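Local coordinates for cortical-lytic enzyme (Bacillus cereus, PDB 4S3J), which hydrolyses partially degraded spore-cortex peptidoglycan during germination, acting as an N-acetylglucosaminidase that probably recognises the muramic acid delta-lactam of spore peptidoglycan, at residues T101-E106 with E423-T428; N130-Y135 with Q416-L421; N202-A207 with R240-Y245. All coordinates share one frame; numbering follows the deposited sequence.

Interaction 1 (T101-E106 with E423-T428)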
loop_
_atom_site.group_PDB
_atom_site.type_symbol
_atom_site.label_atom_id
_atom_site.label_comp_id
_atom_site.label_asym_id
_atom_site.label_seq_id
_atom_site.Cartn_x
_atom_site.Cartn_y
_atom_site.Cartn_z
ATOM N N THR A 101 12.393 3.916 -19.224
ATOM C CA THR A 101 13.324 4.296 -18.159
ATOM C C THR A 101 12.576 4.399 -16.826
ATOM O O THR A 101 11.711 5.261 -16.646
ATOM C CB THR A 101 14.025 5.620 -18.473
ATOM O OG1 THR A 101 13.060 6.676 -18.495
ATOM C CG2 THR A 101 14.714 5.539 -19.824
ATOM N N LYS A 102 13.014 3.589 -15.872
ATOM C CA LYS A 102 12.402 3.506 -14.541
ATOM C C LYS A 102 12.799 4.660 -13.671
ATOM O O LYS A 102 13.951 5.083 -13.698
ATOM C CB LYS A 102 12.828 2.215 -13.837
ATOM C CG LYS A 102 12.297 0.964 -14.434
ATOM C CD LYS A 102 13.055 -0.266 -13.949
ATOM C CE LYS A 102 12.897 -0.584 -12.512
ATOM N NZ LYS A 102 13.479 -1.934 -12.245
ATOM N N ARG A 103 11.808 5.261 -13.020
ATOM C CA ARG A 103 12.074 6.221 -11.945
ATOM C C ARG A 103 12.198 5.482 -10.617
ATOM O O ARG A 103 11.797 4.308 -10.491
ATOM C CB ARG A 103 10.997 7.309 -11.884
ATOM C CG ARG A 103 9.569 6.852 -11.718
ATOM C CD ARG A 103 8.636 8.050 -11.830
ATOM N NE ARG A 103 7.915 8.592 -10.667
ATOM C CZ ARG A 103 8.221 8.500 -9.372
ATOM N NH1 ARG A 103 9.286 7.854 -8.915
ATOM N NH2 ARG A 103 7.410 9.098 -8.507
ATOM N N SER A 104 12.831 6.157 -9.658
ATOM C CA SER A 104 13.027 5.638 -8.313
ATOM C C SER A 104 11.753 5.787 -7.509
ATOM O O SER A 104 10.927 6.659 -7.791
ATOM C CB SER A 104 14.169 6.368 -7.594
ATOM O OG SER A 104 15.416 6.045 -8.176
ATOM N N VAL A 105 11.609 4.936 -6.506
ATOM C CA VAL A 105 10.487 5.017 -5.570
ATOM C C VAL A 105 10.981 4.663 -4.169
ATOM O O VAL A 105 11.931 3.893 -4.007
ATOM C CB VAL A 105 9.324 4.065 -6.006
ATOM C CG1 VAL A 105 9.649 2.598 -5.727
ATOM C CG2 VAL A 105 8.029 4.450 -5.341
ATOM N N GLU A 106 10.344 5.225 -3.149
ATOM C CA GLU A 106 10.534 4.746 -1.787
ATOM C C GLU A 106 9.299 3.954 -1.404
ATOM O O GLU A 106 8.182 4.359 -1.721
ATOM C CB GLU A 106 10.793 5.894 -0.804
ATOM C CG GLU A 106 12.099 6.618 -1.119
ATOM C CD GLU A 106 12.623 7.521 -0.015
ATOM O OE1 GLU A 106 12.016 7.585 1.061
ATOM O OE2 GLU A 106 13.679 8.148 -0.230
ATOM N N GLU A 423 9.299 -4.263 -11.148
ATOM C CA GLU A 423 9.247 -4.116 -12.599
ATOM C C GLU A 423 9.038 -2.656 -12.982
ATOM O O GLU A 423 9.600 -2.165 -13.963
ATOM C CB GLU A 423 8.119 -4.959 -13.189
ATOM C CG GLU A 423 8.386 -6.452 -13.161
ATOM C CD GLU A 423 9.513 -6.886 -14.095
ATOM O OE1 GLU A 423 9.626 -6.345 -15.223
ATOM O OE2 GLU A 423 10.291 -7.767 -13.691
ATOM N N ASN A 424 8.277 -1.945 -12.158
ATOM C CA ASN A 424 7.881 -0.573 -12.481
ATOM C C ASN A 424 8.875 0.492 -12.101
ATOM O O ASN A 424 8.936 1.523 -12.751
ATOM C CB ASN A 424 6.562 -0.237 -11.785
ATOM C CG ASN A 424 5.354 -0.598 -12.615
ATOM O OD1 ASN A 424 4.819 0.232 -13.345
ATOM N ND2 ASN A 424 4.891 -1.841 -12.492
ATOM N N PHE A 425 9.602 0.234 -11.018
ATOM C CA PHE A 425 10.428 1.213 -10.339
ATOM C C PHE A 425 11.775 0.664 -9.925
ATOM O O PHE A 425 11.941 -0.537 -9.712
ATOM C CB PHE A 425 9.754 1.711 -9.047
ATOM C CG PHE A 425 8.397 2.348 -9.232
ATOM C CD1 PHE A 425 8.269 3.595 -9.812
ATOM C CD2 PHE A 425 7.250 1.705 -8.772
ATOM C CE1 PHE A 425 7.029 4.179 -9.957
ATOM C CE2 PHE A 425 6.011 2.296 -8.903
ATOM C CZ PHE A 425 5.898 3.526 -9.493
ATOM N N THR A 426 12.723 1.577 -9.724
ATOM C CA THR A 426 13.923 1.265 -8.978
ATOM C C THR A 426 13.638 1.537 -7.514
ATOM O O THR A 426 13.256 2.635 -7.166
ATOM C CB THR A 426 15.105 2.113 -9.453
ATOM O OG1 THR A 426 15.380 1.789 -10.820
ATOM C CG2 THR A 426 16.319 1.843 -8.631
ATOM N N ILE A 427 13.739 0.520 -6.672
ATOM C CA ILE A 427 13.394 0.687 -5.255
ATOM C C ILE A 427 14.610 1.227 -4.509
ATOM O O ILE A 427 15.662 0.596 -4.469
ATOM C CB ILE A 427 12.916 -0.640 -4.637
ATOM C CG1 ILE A 427 11.664 -1.123 -5.388
ATOM C CG2 ILE A 427 12.674 -0.499 -3.148
ATOM C CD1 ILE A 427 11.251 -2.491 -5.039
ATOM N N THR A 428 14.443 2.395 -3.903
ATOM C CA THR A 428 15.511 3.045 -3.165
ATOM C C THR A 428 15.875 2.259 -1.916
ATOM O O THR A 428 14.999 1.891 -1.131
ATOM C CB THR A 428 15.088 4.454 -2.776
ATOM O OG1 THR A 428 14.871 5.228 -3.960
ATOM C CG2 THR A 428 16.144 5.145 -1.903
HETATM O O HOH W 1 14.182 -2.494 -9.961
HETATM O O HOH W 2 9.077 4.169 -13.140
#
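V105 packs over one face of the F425 ring, its CB 4.2 Å from the ring centroid in a CH-pi contact. Its CG1 branch stands between the backbone N and the carbonyl carbon (chi1 74°), from where it meets F425 CB at 3.4 Å and also touches I427. A compact, beta-branched valine suits this buried place in a strand, small enough to lie against the ring face. The backbones run as a short parallel pair, S104 beside T426 and V105 beside I427. T426 brackets S104: its N donates to R103 O at 3.0 Å, and its O accepts V105 N at 2.9 Å. V105 O then takes the nearly straight bond from T428 N (174°). R103 O also lies in the plane of the F425 ring, at its edge.

The other face, carrying S104 and T426, is exposed and looser, with S104 OG no nearer than 4.1 Å to T426 CB. Beyond the paired residues, K102 bends at its third torsion (67°) over the end of helix 415-424. Its NZ donates to V422 O; a water that donates to F425 O lies so close to NZ that the bridge between them is doubtful. A second water links R103 N to N424 O.

Behind the buried face stands helix 387-400: M397 touches V105, and F394 and K398 make edge-to-face and cation-pi contacts with F425. Strand 104-111, the first of the TIM barrel, continues from here between strands 135-143 and 404-408.

Interaction 2 (N130-Y135 with Q416-L421)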
loop_
_atom_site.group_PDB
_atom_site.type_symbol
_atom_site.label_atom_id
_atom_site.label_comp_id
_atom_site.label_asym_id
_atom_site.label_seq_id
_atom_site.Cartn_x
_atom_site.Cartn_y
_atom_site.Cartn_z
ATOM N N ASN A 130 10.971 -7.808 2.836
ATOM C CA ASN A 130 12.036 -6.852 3.175
ATOM C C ASN A 130 12.937 -6.389 2.010
ATOM O O ASN A 130 13.319 -5.212 1.953
ATOM C CB ASN A 130 12.930 -7.440 4.277
ATOM C CG ASN A 130 13.810 -6.391 4.926
ATOM O OD1 ASN A 130 13.340 -5.314 5.296
ATOM N ND2 ASN A 130 15.101 -6.681 5.020
ATOM N N PRO A 131 13.312 -7.296 1.095
ATOM C CA PRO A 131 14.163 -6.848 -0.015
ATOM C C PRO A 131 13.519 -5.759 -0.878
ATOM O O PRO A 131 14.234 -4.972 -1.495
ATOM C CB PRO A 131 14.367 -8.125 -0.833
ATOM C CG PRO A 131 14.122 -9.226 0.085
ATOM C CD PRO A 131 13.097 -8.751 1.065
ATOM N N PHE A 132 12.187 -5.702 -0.877
ATOM C CA PHE A 132 11.433 -4.746 -1.680
ATOM C C PHE A 132 11.178 -3.411 -0.965
ATOM O O PHE A 132 10.466 -2.556 -1.512
ATOM C CB PHE A 132 10.059 -5.333 -2.080
ATOM C CG PHE A 132 10.117 -6.622 -2.845
ATOM C CD1 PHE A 132 10.109 -7.846 -2.191
ATOM C CD2 PHE A 132 10.119 -6.602 -4.228
ATOM C CE1 PHE A 132 10.137 -9.025 -2.906
ATOM C CE2 PHE A 132 10.148 -7.780 -4.947
ATOM C CZ PHE A 132 10.160 -8.993 -4.282
ATOM N N LEU A 133 11.755 -3.222 0.229
ATOM C CA LEU A 133 11.418 -2.084 1.089
ATOM C C LEU A 133 12.520 -1.049 1.285
ATOM O O LEU A 133 13.690 -1.385 1.510
ATOM C CB LEU A 133 11.032 -2.575 2.476
ATOM C CG LEU A 133 9.849 -3.524 2.562
ATOM C CD1 LEU A 133 9.609 -3.808 4.050
ATOM C CD2 LEU A 133 8.619 -2.944 1.907
ATOM N N THR A 134 12.135 0.222 1.257
ATOM C CA THR A 134 13.026 1.271 1.732
ATOM C C THR A 134 12.966 1.321 3.260
ATOM O O THR A 134 13.996 1.489 3.947
ATOM C CB THR A 134 12.655 2.659 1.157
ATOM O OG1 THR A 134 12.490 2.576 -0.268
ATOM C CG2 THR A 134 13.739 3.678 1.501
ATOM N N TYR A 135 11.740 1.175 3.773
ATOM C CA TYR A 135 11.455 1.242 5.201
ATOM C C TYR A 135 10.568 0.089 5.658
ATOM O O TYR A 135 9.662 -0.297 4.934
ATOM C CB TYR A 135 10.737 2.547 5.542
ATOM C CG TYR A 135 11.487 3.814 5.247
ATOM C CD1 TYR A 135 12.359 4.332 6.172
ATOM C CD2 TYR A 135 11.296 4.497 4.053
ATOM C CE1 TYR A 135 13.041 5.487 5.924
ATOM C CE2 TYR A 135 11.973 5.668 3.791
ATOM C CZ TYR A 135 12.847 6.153 4.737
ATOM O OH TYR A 135 13.554 7.322 4.522
ATOM N N GLN A 416 2.032 -10.720 -6.776
ATOM C CA GLN A 416 2.129 -9.884 -7.957
ATOM C C GLN A 416 2.429 -8.436 -7.592
ATOM O O GLN A 416 3.049 -7.719 -8.361
ATOM C CB GLN A 416 0.850 -9.947 -8.776
ATOM C CG GLN A 416 0.500 -11.329 -9.251
ATOM C CD GLN A 416 -0.420 -12.078 -8.329
ATOM O OE1 GLN A 416 -0.592 -11.731 -7.154
ATOM N NE2 GLN A 416 -1.017 -13.142 -8.850
ATOM N N ASN A 417 1.962 -7.980 -6.429
ATOM C CA ASN A 417 2.247 -6.612 -6.031
ATOM C C ASN A 417 3.750 -6.347 -5.945
ATOM O O ASN A 417 4.254 -5.324 -6.442
ATOM C CB ASN A 417 1.574 -6.303 -4.689
ATOM C CG ASN A 417 2.028 -4.988 -4.118
ATOM O OD1 ASN A 417 1.699 -3.927 -4.668
ATOM N ND2 ASN A 417 2.816 -5.032 -3.046
ATOM N N TRP A 418 4.471 -7.267 -5.314
ATOM C CA TRP A 418 5.885 -7.053 -5.057
ATOM C C TRP A 418 6.704 -7.189 -6.343
ATOM O O TRP A 418 7.596 -6.383 -6.596
ATOM C CB TRP A 418 6.345 -8.017 -3.959
ATOM C CG TRP A 418 5.520 -7.798 -2.718
ATOM C CD1 TRP A 418 4.550 -8.608 -2.218
ATOM C CD2 TRP A 418 5.559 -6.646 -1.864
ATOM N NE1 TRP A 418 3.994 -8.046 -1.081
ATOM C CE2 TRP A 418 4.590 -6.836 -0.854
ATOM C CE3 TRP A 418 6.323 -5.482 -1.850
ATOM C CZ2 TRP A 418 4.382 -5.900 0.158
ATOM C CZ3 TRP A 418 6.105 -4.559 -0.849
ATOM C CH2 TRP A 418 5.153 -4.777 0.137
ATOM N N ARG A 419 6.344 -8.144 -7.190
ATOM C CA ARG A 419 7.015 -8.277 -8.476
ATOM C C ARG A 419 6.755 -7.049 -9.350
ATOM O O ARG A 419 7.664 -6.553 -10.001
ATOM C CB ARG A 419 6.579 -9.551 -9.195
ATOM C CG ARG A 419 7.195 -9.670 -10.591
ATOM C CD ARG A 419 8.716 -9.807 -10.521
ATOM N NE ARG A 419 9.329 -9.908 -11.845
ATOM C CZ ARG A 419 9.493 -11.046 -12.515
ATOM N NH1 ARG A 419 9.053 -12.197 -12.011
ATOM N NH2 ARG A 419 10.068 -11.030 -13.713
ATOM N N LEU A 420 5.521 -6.561 -9.388
ATOM C CA LEU A 420 5.221 -5.397 -10.207
ATOM C C LEU A 420 5.917 -4.146 -9.674
ATOM O O LEU A 420 6.286 -3.266 -10.440
ATOM C CB LEU A 420 3.714 -5.181 -10.305
ATOM C CG LEU A 420 2.984 -6.190 -11.197
ATOM C CD1 LEU A 420 1.492 -6.020 -11.001
ATOM C CD2 LEU A 420 3.384 -6.035 -12.645
ATOM N N LEU A 421 6.099 -4.059 -8.355
ATOM C CA LEU A 421 6.790 -2.915 -7.782
ATOM C C LEU A 421 8.197 -2.801 -8.377
ATOM O O LEU A 421 8.612 -1.700 -8.788
ATOM C CB LEU A 421 6.862 -3.040 -6.252
ATOM C CG LEU A 421 7.470 -1.835 -5.523
ATOM C CD1 LEU A 421 6.563 -0.590 -5.595
ATOM C CD2 LEU A 421 7.766 -2.206 -4.094
#
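F132, closing a short 3-10 turn, and W418, midway along helix 415-424, bring their CA atoms to 6.9 Å, and no hydrogen bond joins the two segments. Side chains make the contact instead. The CB of W418 sits over the centre of the F132 ring, 3.8 Å from its centroid and only 6° off the normal. In return F132 CB meets W418 CE3 at 3.7 Å, approaching the indole obliquely. The F132 ring and the five-membered ring of W418 meet obliquely, their planes 47° apart; the fit rests on the CH-pi contact from the W418 methylene, for which the broad phenylalanine ring offers a flat apolar surface. The rim of that ring also reaches the helix backbone, with F132 CE2 3.3 Å from W418 O.

In the TIM barrel of this family 18 glycosyl hydrolase, the turn leads from helix 120-129 into the second barrel strand, 135-143, whereas helix 415-424 follows the last, 404-408. The pair therefore bridges the two ends of the barrel's chain, and W418 also meets Y407 on that last strand.

Leucines fill in around the rings with flexible apolar branches. L133 CD2 lies 4.1 Å from W418 CZ3. L421 turns its CG away from the backbone N (chi1 -175°), which carries CD2 to within 3.8 Å of F132 O, an oxygen that accepts a hydrogen bond from S107 OG. N417 ND2 covers one face of the indole from within the helix, 3.3 Å above the W418 ring plane.

Interaction 3 (N202-A207 with R240-Y245)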
loop_
_atom_site.group_PDB
_atom_site.type_symbol
_atom_site.label_atom_id
_atom_site.label_comp_id
_atom_site.label_asym_id
_atom_site.label_seq_id
_atom_site.Cartn_x
_atom_site.Cartn_y
_atom_site.Cartn_z
ATOM N N ASN A 202 13.792 9.956 25.397
ATOM C CA ASN A 202 13.603 8.502 25.357
ATOM C C ASN A 202 13.448 7.972 23.933
ATOM O O ASN A 202 13.901 6.867 23.617
ATOM C CB ASN A 202 12.385 8.079 26.185
ATOM C CG ASN A 202 12.650 8.134 27.673
ATOM O OD1 ASN A 202 13.773 7.894 28.120
ATOM N ND2 ASN A 202 11.621 8.459 28.450
ATOM N N ILE A 203 12.780 8.758 23.095
ATOM C CA ILE A 203 12.616 8.420 21.676
ATOM C C ILE A 203 13.975 8.323 20.986
ATOM O O ILE A 203 14.224 7.386 20.226
ATOM C CB ILE A 203 11.734 9.463 20.962
ATOM C CG1 ILE A 203 10.287 9.323 21.442
ATOM C CG2 ILE A 203 11.812 9.312 19.432
ATOM C CD1 ILE A 203 9.413 10.503 21.079
ATOM N N LEU A 204 14.849 9.294 21.231
ATOM C CA LEU A 204 16.163 9.289 20.595
ATOM C C LEU A 204 17.011 8.109 21.069
ATOM O O LEU A 204 17.706 7.484 20.261
ATOM C CB LEU A 204 16.904 10.588 20.875
ATOM C CG LEU A 204 16.256 11.867 20.359
ATOM C CD1 LEU A 204 17.008 13.094 20.868
ATOM C CD2 LEU A 204 16.207 11.866 18.867
ATOM N N GLN A 205 16.968 7.806 22.367
ATOM C CA GLN A 205 17.721 6.669 22.886
ATOM C C GLN A 205 17.188 5.349 22.325
ATOM O O GLN A 205 17.966 4.460 21.998
ATOM C CB GLN A 205 17.664 6.622 24.415
ATOM C CG GLN A 205 18.567 7.630 25.087
ATOM C CD GLN A 205 18.320 7.724 26.577
ATOM O OE1 GLN A 205 17.453 7.031 27.125
ATOM N NE2 GLN A 205 19.083 8.584 27.246
ATOM N N THR A 206 15.872 5.233 22.190
ATOM C CA THR A 206 15.267 4.032 21.597
ATOM C C THR A 206 15.663 3.879 20.118
ATOM O O THR A 206 16.081 2.799 19.697
ATOM C CB THR A 206 13.725 4.057 21.739
ATOM O OG1 THR A 206 13.364 4.083 23.123
ATOM C CG2 THR A 206 13.090 2.835 21.084
ATOM N N ALA A 207 15.584 4.966 19.349
ATOM C CA ALA A 207 15.959 4.938 17.935
ATOM C C ALA A 207 17.407 4.533 17.763
ATOM O O ALA A 207 17.736 3.689 16.930
ATOM C CB ALA A 207 15.718 6.287 17.301
ATOM N N ARG A 240 15.967 18.389 17.168
ATOM C CA ARG A 240 16.885 17.586 17.969
ATOM C C ARG A 240 17.342 16.283 17.348
ATOM O O ARG A 240 18.220 15.633 17.906
ATOM C CB ARG A 240 16.243 17.247 19.323
ATOM C CG ARG A 240 16.173 18.427 20.287
ATOM C CD ARG A 240 15.438 18.079 21.581
ATOM N NE ARG A 240 16.117 17.037 22.351
ATOM C CZ ARG A 240 15.665 16.542 23.504
ATOM N NH1 ARG A 240 14.540 17.007 24.038
ATOM N NH2 ARG A 240 16.342 15.585 24.132
ATOM N N LEU A 241 16.805 15.909 16.188
ATOM C CA LEU A 241 17.254 14.669 15.553
ATOM C C LEU A 241 18.644 14.881 14.970
ATOM O O LEU A 241 18.836 15.805 14.193
ATOM C CB LEU A 241 16.297 14.203 14.452
ATOM C CG LEU A 241 14.911 13.724 14.874
ATOM C CD1 LEU A 241 14.063 13.458 13.653
ATOM C CD2 LEU A 241 15.038 12.480 15.694
ATOM N N PRO A 242 19.604 14.006 15.309
ATOM C CA PRO A 242 20.952 14.089 14.733
ATOM C C PRO A 242 21.033 13.761 13.239
ATOM O O PRO A 242 20.080 13.262 12.616
ATOM C CB PRO A 242 21.757 13.077 15.555
ATOM C CG PRO A 242 20.763 12.190 16.174
ATOM C CD PRO A 242 19.532 12.990 16.372
ATOM N N SER A 243 22.187 14.082 12.662
ATOM C CA SER A 243 22.452 13.783 11.268
ATOM C C SER A 243 22.249 12.296 10.989
ATOM O O SER A 243 22.628 11.427 11.778
ATOM C CB SER A 243 23.874 14.214 10.885
ATOM O OG SER A 243 24.846 13.474 11.600
ATOM N N GLY A 244 21.598 12.021 9.870
ATOM C CA GLY A 244 21.349 10.665 9.436
ATOM C C GLY A 244 19.979 10.182 9.855
ATOM O O GLY A 244 19.535 9.133 9.396
ATOM N N TYR A 245 19.308 10.933 10.724
ATOM C CA TYR A 245 17.952 10.563 11.120
ATOM C C TYR A 245 16.949 11.446 10.392
ATOM O O TYR A 245 17.249 12.596 10.058
ATOM C CB TYR A 245 17.721 10.692 12.635
ATOM C CG TYR A 245 18.467 9.681 13.480
ATOM C CD1 TYR A 245 19.849 9.747 13.616
ATOM C CD2 TYR A 245 17.799 8.628 14.103
ATOM C CE1 TYR A 245 20.539 8.831 14.388
ATOM C CE2 TYR A 245 18.482 7.706 14.875
ATOM C CZ TYR A 245 19.853 7.808 15.008
ATOM O OH TYR A 245 20.536 6.886 15.764
#
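Two flat groups border this contact, and both are met obliquely: A207 CB approaches the Y245 ring at CE2, 3.9 Å away, while L204 CD1 comes to 4.2 Å from R240 NH2 at the guanidinium. The site lies on the outer layer of the TIM barrel, where helix 193-210 packs against the loop that carries the chain from the end of helix 227-240 into strand 246-251.

A207 suits its place because a single methyl lets the tyrosine ring come close to the helix; I215 of strand 214-218 also touches the Y245 side chain. R240 crosses L204 at about a right angle, its chain bent at the third torsion (63°), and its NH2 bonds T201 OG1 about one helical turn before L204. The loop itself folds back through a type II beta turn from P242 to Y245, closed by Y245 N to P242 O at 3.1 Å, with G244 at the positive-phi position (96°) that glycine takes easily.

L204 fills the middle with both branches of its leucine fork: CD1 faces R240, while CD2 presses on L241 CD2 at 3.4 Å, tighter than usual for two methyl carbons.

Followed from the N terminus, the chain reaches the first barrel strand with 101-106, the first half of interaction 1, whose partner 423-428 comes only near the C terminus. Within that long loop, 130-135 opens interaction 2, closed by 416-421; within it again lies interaction 3, a short local closure between 202-207 and 240-245. The three thus nest without crossing. Interactions 1 and 2 touch, share helix 415-424 and probably join through a hydrogen bond from T134 OG1 to T428 O, tying the C-terminal segment to the barrel's start. Interaction 3 stands apart, its centre about 27 Å from that of interaction 2, and joins neighbouring elements of the barrel's outer layer.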